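Local coordinates for protein 5-formaminoimidazole-4-carboxamide-1-(beta)-D-ribofuranosyl 5'-monophosphate synthetase (Methanocaldococcus jannaschii, PDB 2R7L) that catalyses the ATP- and formate-dependent formylation of AICAR to FAICAR in purine biosynthesis, without folates, as a homohexameric ATP-grasp ligase, at residues I10-K13 against Y14-E18; G50-V53 against P54-F58; T172-F175 against Y176-E180; P215-D218 against E219-L223. All coordinates share one frame; numbering follows the deposited sequence.

Contact 1: I10-K13 against Y14-E18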
loop_
_atom_site.group_PDB
_atom_site.type_symbol
_atom_site.label_atom_id
_atom_site.label_comp_id
_atom_site.label_asym_id
_atom_site.label_seq_id
_atom_site.Cartn_x
_atom_site.Cartn_y
_atom_site.Cartn_z
ATOM N N ILE A 10 -31.758 -13.464 -18.929
ATOM C CA ILE A 10 -30.808 -14.536 -18.629
ATOM C C ILE A 10 -30.084 -14.184 -17.331
ATOM O O ILE A 10 -29.838 -15.044 -16.480
ATOM C CB ILE A 10 -29.765 -14.723 -19.756
ATOM C CG1 ILE A 10 -30.418 -15.291 -21.020
ATOM C CG2 ILE A 10 -28.641 -15.654 -19.306
ATOM C CD1 ILE A 10 -30.740 -16.769 -20.941
ATOM N N PHE A 11 -29.756 -12.902 -17.196
ATOM C CA PHE A 11 -29.043 -12.390 -16.039
ATOM C C PHE A 11 -29.960 -12.313 -14.823
ATOM O O PHE A 11 -29.497 -12.414 -13.686
ATOM C CB PHE A 11 -28.468 -11.004 -16.346
ATOM C CG PHE A 11 -27.700 -10.401 -15.205
ATOM C CD1 PHE A 11 -28.251 -9.383 -14.441
ATOM C CD2 PHE A 11 -26.429 -10.859 -14.887
ATOM C CE1 PHE A 11 -27.544 -8.829 -13.381
ATOM C CE2 PHE A 11 -25.721 -10.311 -13.833
ATOM C CZ PHE A 11 -26.278 -9.293 -13.080
ATOM N N ASP A 12 -31.257 -12.129 -15.068
ATOM C CA ASP A 12 -32.245 -12.052 -13.991
ATOM C C ASP A 12 -32.384 -13.373 -13.247
ATOM O O ASP A 12 -32.874 -13.409 -12.123
ATOM C CB ASP A 12 -33.606 -11.615 -14.531
ATOM C CG ASP A 12 -33.766 -10.111 -14.549
ATOM O OD1 ASP A 12 -33.039 -9.424 -13.797
ATOM O OD2 ASP A 12 -34.625 -9.614 -15.311
ATOM N N LYS A 13 -31.948 -14.455 -13.883
ATOM C CA LYS A 13 -32.013 -15.777 -13.282
ATOM C C LYS A 13 -30.669 -16.148 -12.672
ATOM O O LYS A 13 -30.462 -17.276 -12.226
ATOM C CB LYS A 13 -32.429 -16.815 -14.325
ATOM C CG LYS A 13 -33.733 -16.481 -15.028
ATOM C CD LYS A 13 -34.185 -17.614 -15.939
ATOM C CE LYS A 13 -35.516 -17.286 -16.603
ATOM N NZ LYS A 13 -36.052 -18.444 -17.372
ATOM N N TYR A 14 -29.753 -15.184 -12.667
ATOM C CA TYR A 14 -28.436 -15.369 -12.074
ATOM C C TYR A 14 -28.518 -15.215 -10.555
ATOM O O TYR A 14 -29.320 -14.436 -10.046
ATOM C CB TYR A 14 -27.461 -14.327 -12.644
ATOM C CG TYR A 14 -26.668 -14.758 -13.871
ATOM C CD1 TYR A 14 -27.081 -15.824 -14.667
ATOM C CD2 TYR A 14 -25.516 -14.072 -14.246
ATOM C CE1 TYR A 14 -26.355 -16.208 -15.785
ATOM C CE2 TYR A 14 -24.792 -14.442 -15.363
ATOM C CZ TYR A 14 -25.213 -15.509 -16.127
ATOM O OH TYR A 14 -24.482 -15.876 -17.235
ATOM N N ASN A 15 -27.692 -15.967 -9.838
ATOM C CA ASN A 15 -27.467 -15.724 -8.418
ATOM C C ASN A 15 -26.669 -14.436 -8.231
ATOM O O ASN A 15 -25.446 -14.429 -8.374
ATOM C CB ASN A 15 -26.707 -16.906 -7.811
ATOM C CG ASN A 15 -26.563 -16.804 -6.297
ATOM O OD1 ASN A 15 -26.646 -15.719 -5.715
ATOM N ND2 ASN A 15 -26.333 -17.941 -5.655
ATOM N N LYS A 16 -27.364 -13.345 -7.920
ATOM C CA LYS A 16 -26.740 -12.018 -7.836
ATOM C C LYS A 16 -25.683 -11.862 -6.736
ATOM O O LYS A 16 -25.071 -10.796 -6.618
ATOM C CB LYS A 16 -27.802 -10.933 -7.657
ATOM C CG LYS A 16 -28.956 -11.001 -8.641
ATOM C CD LYS A 16 -28.555 -10.551 -10.035
ATOM C CE LYS A 16 -29.768 -10.519 -10.946
ATOM N NZ LYS A 16 -30.505 -11.811 -10.874
ATOM N N ASP A 17 -25.478 -12.906 -5.936
ATOM C CA ASP A 17 -24.504 -12.855 -4.843
ATOM C C ASP A 17 -23.217 -13.544 -5.274
ATOM O O ASP A 17 -22.215 -13.521 -4.555
ATOM C CB ASP A 17 -25.044 -13.554 -3.582
ATOM C CG ASP A 17 -26.269 -12.876 -3.004
ATOM O OD1 ASP A 17 -26.291 -11.631 -2.920
ATOM O OD2 ASP A 17 -27.212 -13.600 -2.618
ATOM N N GLU A 18 -23.258 -14.172 -6.445
ATOM C CA GLU A 18 -22.133 -14.961 -6.925
ATOM C C GLU A 18 -21.761 -14.653 -8.374
ATOM O O GLU A 18 -21.369 -15.551 -9.124
ATOM C CB GLU A 18 -22.439 -16.446 -6.763
ATOM C CG GLU A 18 -22.872 -16.809 -5.355
ATOM C CD GLU A 18 -23.092 -18.289 -5.177
ATOM O OE1 GLU A 18 -22.908 -19.040 -6.160
ATOM O OE2 GLU A 18 -23.448 -18.701 -4.053
#

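Contact 2: G50-V53 against P54-F58. With SO4 (sulfate ion), chain B.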
loop_
_atom_site.group_PDB
_atom_site.type_symbol
_atom_site.label_atom_id
_atom_site.label_comp_id
_atom_site.label_asym_id
_atom_site.label_seq_id
_atom_site.Cartn_x
_atom_site.Cartn_y
_atom_site.Cartn_z
ATOM N N GLY A 50 -2.207 -27.222 -23.626
ATOM C CA GLY A 50 -1.160 -26.571 -24.399
ATOM C C GLY A 50 -1.117 -25.056 -24.270
ATOM O O GLY A 50 -0.078 -24.443 -24.522
ATOM N N ARG A 51 -2.240 -24.450 -23.880
ATOM C CA ARG A 51 -2.337 -22.991 -23.772
ATOM C C ARG A 51 -2.800 -22.478 -22.395
ATOM O O ARG A 51 -3.230 -21.326 -22.267
ATOM C CB ARG A 51 -3.265 -22.452 -24.860
ATOM C CG ARG A 51 -2.764 -22.706 -26.284
ATOM C CD ARG A 51 -3.622 -21.995 -27.314
ATOM N NE ARG A 51 -3.506 -20.538 -27.239
ATOM C CZ ARG A 51 -4.038 -19.699 -28.125
ATOM N NH1 ARG A 51 -4.720 -20.175 -29.162
ATOM N NH2 ARG A 51 -3.888 -18.388 -27.982
ATOM N N ASP A 52 -2.707 -23.326 -21.372
ATOM C CA ASP A 52 -3.258 -22.998 -20.053
ATOM C C ASP A 52 -2.207 -22.559 -19.041
ATOM O O ASP A 52 -2.536 -21.929 -18.035
ATOM C CB ASP A 52 -4.100 -24.162 -19.493
ATOM C CG ASP A 52 -3.314 -25.454 -19.364
ATOM O OD1 ASP A 52 -2.259 -25.591 -20.013
ATOM O OD2 ASP A 52 -3.759 -26.344 -18.611
ATOM N N VAL A 53 -0.948 -22.882 -19.317
ATOM C CA VAL A 53 0.152 -22.596 -18.397
ATOM C C VAL A 53 0.245 -21.149 -17.886
ATOM O O VAL A 53 0.453 -20.935 -16.694
ATOM C CB VAL A 53 1.511 -23.024 -18.985
ATOM C CG1 VAL A 53 2.651 -22.524 -18.112
ATOM C CG2 VAL A 53 1.570 -24.532 -19.106
ATOM N N PRO A 54 0.102 -20.152 -18.777
ATOM C CA PRO A 54 0.251 -18.773 -18.307
ATOM C C PRO A 54 -0.802 -18.408 -17.262
ATOM O O PRO A 54 -0.516 -17.675 -16.315
ATOM C CB PRO A 54 0.030 -17.942 -19.581
ATOM C CG PRO A 54 0.286 -18.889 -20.715
ATOM C CD PRO A 54 -0.196 -20.212 -20.219
ATOM N N TYR A 55 -2.009 -18.930 -17.445
ATOM C CA TYR A 55 -3.144 -18.645 -16.573
ATOM C C TYR A 55 -3.071 -19.423 -15.270
ATOM O O TYR A 55 -3.633 -19.009 -14.257
ATOM C CB TYR A 55 -4.442 -18.909 -17.341
ATOM C CG TYR A 55 -4.366 -18.148 -18.629
ATOM C CD1 TYR A 55 -4.625 -16.789 -18.650
ATOM C CD2 TYR A 55 -3.927 -18.757 -19.805
ATOM C CE1 TYR A 55 -4.503 -16.060 -19.802
ATOM C CE2 TYR A 55 -3.801 -18.024 -20.976
ATOM C CZ TYR A 55 -4.093 -16.673 -20.962
ATOM O OH TYR A 55 -3.975 -15.906 -22.100
ATOM N N LYS A 56 -2.338 -20.531 -15.296
ATOM C CA LYS A 56 -2.137 -21.335 -14.108
ATOM C C LYS A 56 -1.008 -20.769 -13.267
ATOM O O LYS A 56 -1.134 -20.638 -12.050
ATOM C CB LYS A 56 -1.863 -22.789 -14.479
ATOM C CG LYS A 56 -3.075 -23.481 -15.089
ATOM C CD LYS A 56 -2.894 -24.981 -15.157
ATOM C CE LYS A 56 -1.639 -25.346 -15.914
ATOM N NZ LYS A 56 -1.470 -26.823 -16.002
ATOM N N ARG A 57 0.093 -20.415 -13.914
ATOM C CA ARG A 57 1.263 -19.943 -13.183
ATOM C C ARG A 57 1.121 -18.501 -12.707
ATOM O O ARG A 57 1.750 -18.096 -11.730
ATOM C CB ARG A 57 2.535 -20.135 -14.010
ATOM C CG ARG A 57 2.699 -21.567 -14.475
ATOM C CD ARG A 57 4.146 -21.990 -14.561
ATOM N NE ARG A 57 4.233 -23.326 -15.133
ATOM C CZ ARG A 57 5.241 -23.761 -15.882
ATOM N NH1 ARG A 57 6.265 -22.963 -16.152
ATOM N NH2 ARG A 57 5.219 -24.999 -16.365
ATOM N N PHE A 58 0.299 -17.722 -13.391
ATOM C CA PHE A 58 0.047 -16.361 -12.936
ATOM C C PHE A 58 -1.083 -16.334 -11.895
ATOM O O PHE A 58 -1.330 -15.303 -11.279
ATOM C CB PHE A 58 -0.226 -15.415 -14.112
ATOM C CG PHE A 58 1.028 -14.904 -14.798
ATOM C CD1 PHE A 58 2.012 -14.239 -14.075
ATOM C CD2 PHE A 58 1.210 -15.066 -16.165
ATOM C CE1 PHE A 58 3.157 -13.759 -14.697
ATOM C CE2 PHE A 58 2.359 -14.581 -16.798
ATOM C CZ PHE A 58 3.329 -13.925 -16.062
HETATM S S SO4 B . 2.035 -26.158 -14.855
HETATM O O1 SO4 B . 1.512 -24.860 -15.272
HETATM O O2 SO4 B . 2.636 -26.835 -16.004
HETATM O O3 SO4 B . 3.042 -25.959 -13.813
HETATM O O4 SO4 B . 0.941 -26.974 -14.332
#

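Contact 3: T172-F175 against Y176-E180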
loop_
_atom_site.group_PDB
_atom_site.type_symbol
_atom_site.label_atom_id
_atom_site.label_comp_id
_atom_site.label_asym_id
_atom_site.label_seq_id
_atom_site.Cartn_x
_atom_site.Cartn_y
_atom_site.Cartn_z
ATOM N N THR A 172 1.681 4.486 -59.155
ATOM C CA THR A 172 0.871 3.425 -59.741
ATOM C C THR A 172 1.765 2.283 -60.210
ATOM O O THR A 172 1.496 1.111 -59.935
ATOM C CB THR A 172 0.039 3.951 -60.920
ATOM O OG1 THR A 172 -0.710 5.098 -60.500
ATOM C CG2 THR A 172 -0.920 2.880 -61.417
ATOM N N GLU A 173 2.839 2.639 -60.910
ATOM C CA GLU A 173 3.809 1.666 -61.399
ATOM C C GLU A 173 4.330 0.780 -60.274
ATOM O O GLU A 173 4.351 -0.452 -60.395
ATOM C CB GLU A 173 4.978 2.381 -62.083
ATOM C CG GLU A 173 6.126 1.462 -62.467
ATOM C CD GLU A 173 7.252 2.188 -63.186
ATOM O OE1 GLU A 173 7.360 3.427 -63.038
ATOM O OE2 GLU A 173 8.029 1.515 -63.901
ATOM N N GLU A 174 4.755 1.408 -59.181
ATOM C CA GLU A 174 5.281 0.662 -58.044
ATOM C C GLU A 174 4.232 -0.272 -57.444
ATOM O O GLU A 174 4.538 -1.403 -57.065
ATOM C CB GLU A 174 5.821 1.604 -56.976
ATOM C CG GLU A 174 6.245 0.883 -55.721
ATOM C CD GLU A 174 7.235 1.675 -54.901
ATOM O OE1 GLU A 174 7.037 2.900 -54.734
ATOM O OE2 GLU A 174 8.210 1.059 -54.422
ATOM N N PHE A 175 2.990 0.199 -57.373
ATOM C CA PHE A 175 1.910 -0.640 -56.875
ATOM C C PHE A 175 1.881 -2.002 -57.576
ATOM O O PHE A 175 1.798 -3.040 -56.917
ATOM C CB PHE A 175 0.556 0.064 -57.019
ATOM C CG PHE A 175 -0.607 -0.775 -56.565
ATOM C CD1 PHE A 175 -1.232 -0.521 -55.355
ATOM C CD2 PHE A 175 -1.064 -1.830 -57.341
ATOM C CE1 PHE A 175 -2.295 -1.298 -54.933
ATOM C CE2 PHE A 175 -2.122 -2.613 -56.922
ATOM C CZ PHE A 175 -2.740 -2.346 -55.716
ATOM N N TYR A 176 1.947 -1.999 -58.908
ATOM C CA TYR A 176 1.858 -3.253 -59.667
ATOM C C TYR A 176 3.139 -4.072 -59.593
ATOM O O TYR A 176 3.099 -5.305 -59.558
ATOM C CB TYR A 176 1.464 -3.000 -61.127
ATOM C CG TYR A 176 0.086 -2.404 -61.291
ATOM C CD1 TYR A 176 -1.048 -3.133 -60.972
ATOM C CD2 TYR A 176 -0.077 -1.112 -61.762
ATOM C CE1 TYR A 176 -2.310 -2.591 -61.115
ATOM C CE2 TYR A 176 -1.337 -0.563 -61.909
ATOM C CZ TYR A 176 -2.450 -1.308 -61.582
ATOM O OH TYR A 176 -3.713 -0.765 -61.736
ATOM N N LYS A 177 4.276 -3.390 -59.564
ATOM C CA LYS A 177 5.552 -4.071 -59.404
ATOM C C LYS A 177 5.516 -4.903 -58.121
ATOM O O LYS A 177 5.881 -6.080 -58.120
ATOM C CB LYS A 177 6.697 -3.050 -59.366
ATOM C CG LYS A 177 8.082 -3.617 -59.671
ATOM C CD LYS A 177 8.707 -4.286 -58.453
ATOM C CE LYS A 177 10.100 -4.822 -58.761
ATOM N NZ LYS A 177 10.651 -5.613 -57.622
ATOM N N LYS A 178 5.046 -4.289 -57.037
ATOM C CA LYS A 178 4.994 -4.956 -55.736
ATOM C C LYS A 178 3.882 -5.992 -55.616
ATOM O O LYS A 178 4.095 -7.079 -55.076
ATOM C CB LYS A 178 4.903 -3.935 -54.603
ATOM C CG LYS A 178 6.266 -3.479 -54.131
ATOM C CD LYS A 178 6.187 -2.233 -53.289
ATOM C CE LYS A 178 7.574 -1.838 -52.828
ATOM N NZ LYS A 178 7.518 -0.769 -51.805
ATOM N N ALA A 179 2.696 -5.650 -56.109
ATOM C CA ALA A 179 1.600 -6.609 -56.134
ATOM C C ALA A 179 2.050 -7.892 -56.826
ATOM O O ALA A 179 1.882 -8.983 -56.286
ATOM C CB ALA A 179 0.392 -6.018 -56.832
ATOM N N GLU A 180 2.637 -7.743 -58.014
ATOM C CA GLU A 180 3.195 -8.865 -58.774
ATOM C C GLU A 180 4.264 -9.632 -58.008
ATOM O O GLU A 180 4.255 -10.861 -57.976
ATOM C CB GLU A 180 3.789 -8.378 -60.098
ATOM C CG GLU A 180 2.884 -8.575 -61.293
ATOM C CD GLU A 180 2.650 -10.041 -61.613
ATOM O OE1 GLU A 180 3.632 -10.815 -61.617
ATOM O OE2 GLU A 180 1.484 -10.419 -61.866
#

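Contact 4: P215-D218 against E219-L223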
loop_
_atom_site.group_PDB
_atom_site.type_symbol
_atom_site.label_atom_id
_atom_site.label_comp_id
_atom_site.label_asym_id
_atom_site.label_seq_id
_atom_site.Cartn_x
_atom_site.Cartn_y
_atom_site.Cartn_z
ATOM N N PRO A 215 -20.692 4.376 -18.629
ATOM C CA PRO A 215 -22.115 4.675 -18.779
ATOM C C PRO A 215 -22.716 5.128 -17.450
ATOM O O PRO A 215 -23.663 5.918 -17.436
ATOM C CB PRO A 215 -22.731 3.330 -19.199
ATOM C CG PRO A 215 -21.601 2.416 -19.477
ATOM C CD PRO A 215 -20.394 2.946 -18.793
ATOM N N LEU A 216 -22.160 4.634 -16.342
ATOM C CA LEU A 216 -22.616 5.037 -15.011
ATOM C C LEU A 216 -22.280 6.497 -14.743
ATOM O O LEU A 216 -23.089 7.231 -14.180
ATOM C CB LEU A 216 -22.005 4.158 -13.921
ATOM C CG LEU A 216 -22.004 2.640 -14.104
ATOM C CD1 LEU A 216 -21.508 1.970 -12.836
ATOM C CD2 LEU A 216 -23.369 2.108 -14.492
ATOM N N LYS A 217 -21.086 6.921 -15.143
ATOM C CA LYS A 217 -20.660 8.303 -14.904
ATOM C C LYS A 217 -20.892 9.219 -16.104
ATOM O O LYS A 217 -20.727 10.434 -15.997
ATOM C CB LYS A 217 -19.182 8.354 -14.514
ATOM C CG LYS A 217 -18.861 7.680 -13.191
ATOM C CD LYS A 217 -17.471 8.057 -12.713
ATOM C CE LYS A 217 -16.391 7.448 -13.590
ATOM N NZ LYS A 217 -15.025 7.693 -13.034
ATOM N N ASP A 218 -21.273 8.630 -17.237
ATOM C CA ASP A 218 -21.340 9.346 -18.512
ATOM C C ASP A 218 -20.057 10.132 -18.754
ATOM O O ASP A 218 -20.073 11.359 -18.865
ATOM C CB ASP A 218 -22.550 10.283 -18.568
ATOM C CG ASP A 218 -22.771 10.856 -19.958
ATOM O OD1 ASP A 218 -22.509 10.126 -20.944
ATOM O OD2 ASP A 218 -23.197 12.031 -20.061
ATOM N N GLU A 219 -18.942 9.417 -18.832
ATOM C CA GLU A 219 -17.644 10.063 -18.926
ATOM C C GLU A 219 -16.677 9.206 -19.728
ATOM O O GLU A 219 -16.669 7.976 -19.606
ATOM C CB GLU A 219 -17.081 10.307 -17.525
ATOM C CG GLU A 219 -15.888 11.250 -17.465
ATOM C CD GLU A 219 -15.018 11.003 -16.241
ATOM O OE1 GLU A 219 -14.106 11.814 -15.973
ATOM O OE2 GLU A 219 -15.242 9.990 -15.544
ATOM N N VAL A 220 -15.879 9.867 -20.566
ATOM C CA VAL A 220 -14.798 9.210 -21.300
ATOM C C VAL A 220 -13.509 9.406 -20.513
ATOM O O VAL A 220 -13.116 10.534 -20.226
ATOM C CB VAL A 220 -14.629 9.796 -22.723
ATOM C CG1 VAL A 220 -13.336 9.297 -23.360
ATOM C CG2 VAL A 220 -15.831 9.450 -23.596
ATOM N N GLU A 221 -12.858 8.310 -20.151
ATOM C CA GLU A 221 -11.624 8.399 -19.367
ATOM C C GLU A 221 -10.445 7.949 -20.205
ATOM O O GLU A 221 -10.585 7.054 -21.032
ATOM C CB GLU A 221 -11.715 7.510 -18.117
ATOM C CG GLU A 221 -12.966 7.747 -17.283
ATOM C CD GLU A 221 -13.237 6.636 -16.288
ATOM O OE1 GLU A 221 -12.406 5.705 -16.150
ATOM O OE2 GLU A 221 -14.297 6.693 -15.642
ATOM N N LEU A 222 -9.284 8.554 -19.972
ATOM C CA LEU A 222 -8.043 8.085 -20.572
ATOM C C LEU A 222 -7.278 7.160 -19.628
ATOM O O LEU A 222 -6.881 7.559 -18.515
ATOM C CB LEU A 222 -7.163 9.264 -20.992
ATOM C CG LEU A 222 -5.736 8.926 -21.424
ATOM C CD1 LEU A 222 -5.721 8.156 -22.735
ATOM C CD2 LEU A 222 -4.925 10.210 -21.536
ATOM N N LEU A 223 -7.058 5.929 -20.084
ATOM C CA LEU A 223 -6.451 4.890 -19.255
ATOM C C LEU A 223 -4.972 4.660 -19.544
ATOM O O LEU A 223 -4.204 4.336 -18.642
ATOM C CB LEU A 223 -7.229 3.568 -19.384
ATOM C CG LEU A 223 -8.314 3.291 -18.329
ATOM C CD1 LEU A 223 -7.678 3.121 -16.970
ATOM C CD2 LEU A 223 -9.373 4.389 -18.274
#

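Contact 1: I10-K13 against Y14-E18
Over one face of the Y14 ring sits the CA of F11, 4.3 Å from the ring centroid and displaced toward the rim, a CH-pi contact; the carbonyl carbon of K13 lies at the edge of the same ring. The two aromatic rings meet obliquely, planes at 57°, with CD2 of F11 only 3.4 Å from CD2 of Y14. I10 joins in with its CG2, which packs loosely on CE1 of Y14. On the F11 ring the K16 chain arrives from another direction, its CE 3.7 Å from CE1 of F11. Bends at chi2 (-73°) and chi4 (-51°) fold K16 back toward the end of the helix, where NZ of K16 donates to F11 O at 3.0 Å, in the carbonyl plane and on a lone pair. The same ammonium donates to Y14 O at 3.0 Å and, weakly, to D12 O, so one lysine gathers three carbonyls. F11 O also takes the backbone N of Y14 at 3.0 Å. The Y14 hydroxyl is bonded to S87. Successive type I beta turns, F11 to Y14 and N15 to E18, the second carrying an Asx turn at N15, lead helix 4-11 into strand 20-24 of the parallel sheet.

Contact 2: G50-V53 against P54-F58
K56 and R57 grip a sulfate ion from two directions, K56 NZ donating to its O4 at 2.9 Å while the R57 guanidinium meets it at its edge. There R57 NE reaches O1 of the sulfate at 3.1 Å, and R57 NH2 gives O2 a nearly straight bond at 3.2 Å (172°). V53 lies alongside R57 and lays CG1 over one guanidinium face, 3.5 Å from NE of R57, while its other methyl, CG2, rests against O1 of the sulfate. Behind K56 stands D52, whose OD2 makes a salt bridge of 3.5 Å with K56 NZ. The carboxylate of D52 swings between its own backbone N and carbonyl carbon (chi1 58°), and Y66 bonds to the same OD2. R57 NH2 also makes a salt bridge to D276 of a neighbouring subunit; the sulfate probably comes from the crystallisation liquor. R51 bonds to Y98, and its side chain comes within about 5 Å of the bound AICAR. The backbone holds both donors: K56 N bonds to D52 O at 3.1 Å and R57 N to V53 O at 2.9 Å. These i to i+4 bonds mark the first turn of helix 53-57, which follows strand 43-47 of the parallel sheet.

Contact 3: T172-F175 against Y176-E180
F175 turns the edge of its ring toward the face of Y176, planes at 76° and centroids 5.3 Å apart, a T-shaped pair between neighbours in sequence. CD2 of F175 does the touching, lying over the Y176 ring but offset toward its rim. CG anti to the backbone N (chi1 178°) sets the F175 ring beside that of Y176, which itself runs back along T172. T172 and Y176 then lie side by side, CG2 of T172 being 3.5 Å from CE2 of Y176; the tyrosine hydroxyl is bonded to E147. All of this is carried by helix 172-184 of the ATP-grasp region, with regular i to i+4 bonds such as A179 N to F175 O at 2.9 Å. One turn apart, E174 and K178 extend alongside each other and point the same way. OE2 of E174 makes a salt bridge with NZ of K178, 3.3 Å long and weak as a hydrogen bond. NZ of K178 is shared with I168 O and with D243 of a neighbouring subunit. An alanine at K178 is likely to strand E174 OE2 near the like-charged E246 of that subunit and deprive D243 of its mate. E174 OE1 is held by S170 N.

Contact 4: P215-D218 against E219-L223
K217 leaves the turn on the side of the strand that follows, and its CB lies 4.2 Å from the CB of E219. Its CG stands beside its own backbone N (chi1 -65°), and the chain runs on to CD, which nears OE2 of E219 at 4.1 Å. A bend at chi3 (-69°) then carries the end across between two carboxylates: CE is 3.4 Å from OE2 of E219 and closer still to OE2 of E221. The tip, NZ of K217, completes salt bridges to both, 2.9 Å to E221 OE2 and 3.4 Å to E219 OE2, each weak as a hydrogen bond. E219 reaches it with an extended chain that crosses the lysine obliquely; E221, also extended, meets it at about a right angle. The two glutamates lie two residues apart on the strand, so a single ammonium bridges them. E221 OE1 is bound in turn to R342, which probably moderates the gathered negative charge further. With a methionine here in place of K217, the carboxylates of E219 and E221 would probably be left close together without the cation between them. D218, with left-handed backbone angles, shares a G1 beta bulge with E219, the two facing S214, and its carboxylate goes to Y213 and K283. The connection joins strands 205-214 and 219-230, antiparallel neighbours in the five-stranded sheet. Helix 339-353 packs against P215, L216 and L223, helix 268-285 covers V220 and L222, and R57 of a neighbouring subunit bonds to V220 O.

Overall arrangement
Along the chain the contacts come in order 1, 2, 3, 4, and none touches another. Contacts 1 and 2 both belong to the region of the parallel sheet 20-24, 43-47, 63-66 and 87-89, their centres about 29 Å apart. Contacts 3 and 4 fall in the ATP-grasp region, on helix 172-184 and at the turn into strand 219-230, with centres about 45 Å apart on opposite sides of the chain's centre. Contact 1 is nearest to contact 4 (centres about 26 Å) and farthest from contact 3 (about 58 Å). Subunit interfaces connect what one chain keeps apart: R57 of contact 2 meets V220 of contact 4 in a neighbouring subunit of the hexamer.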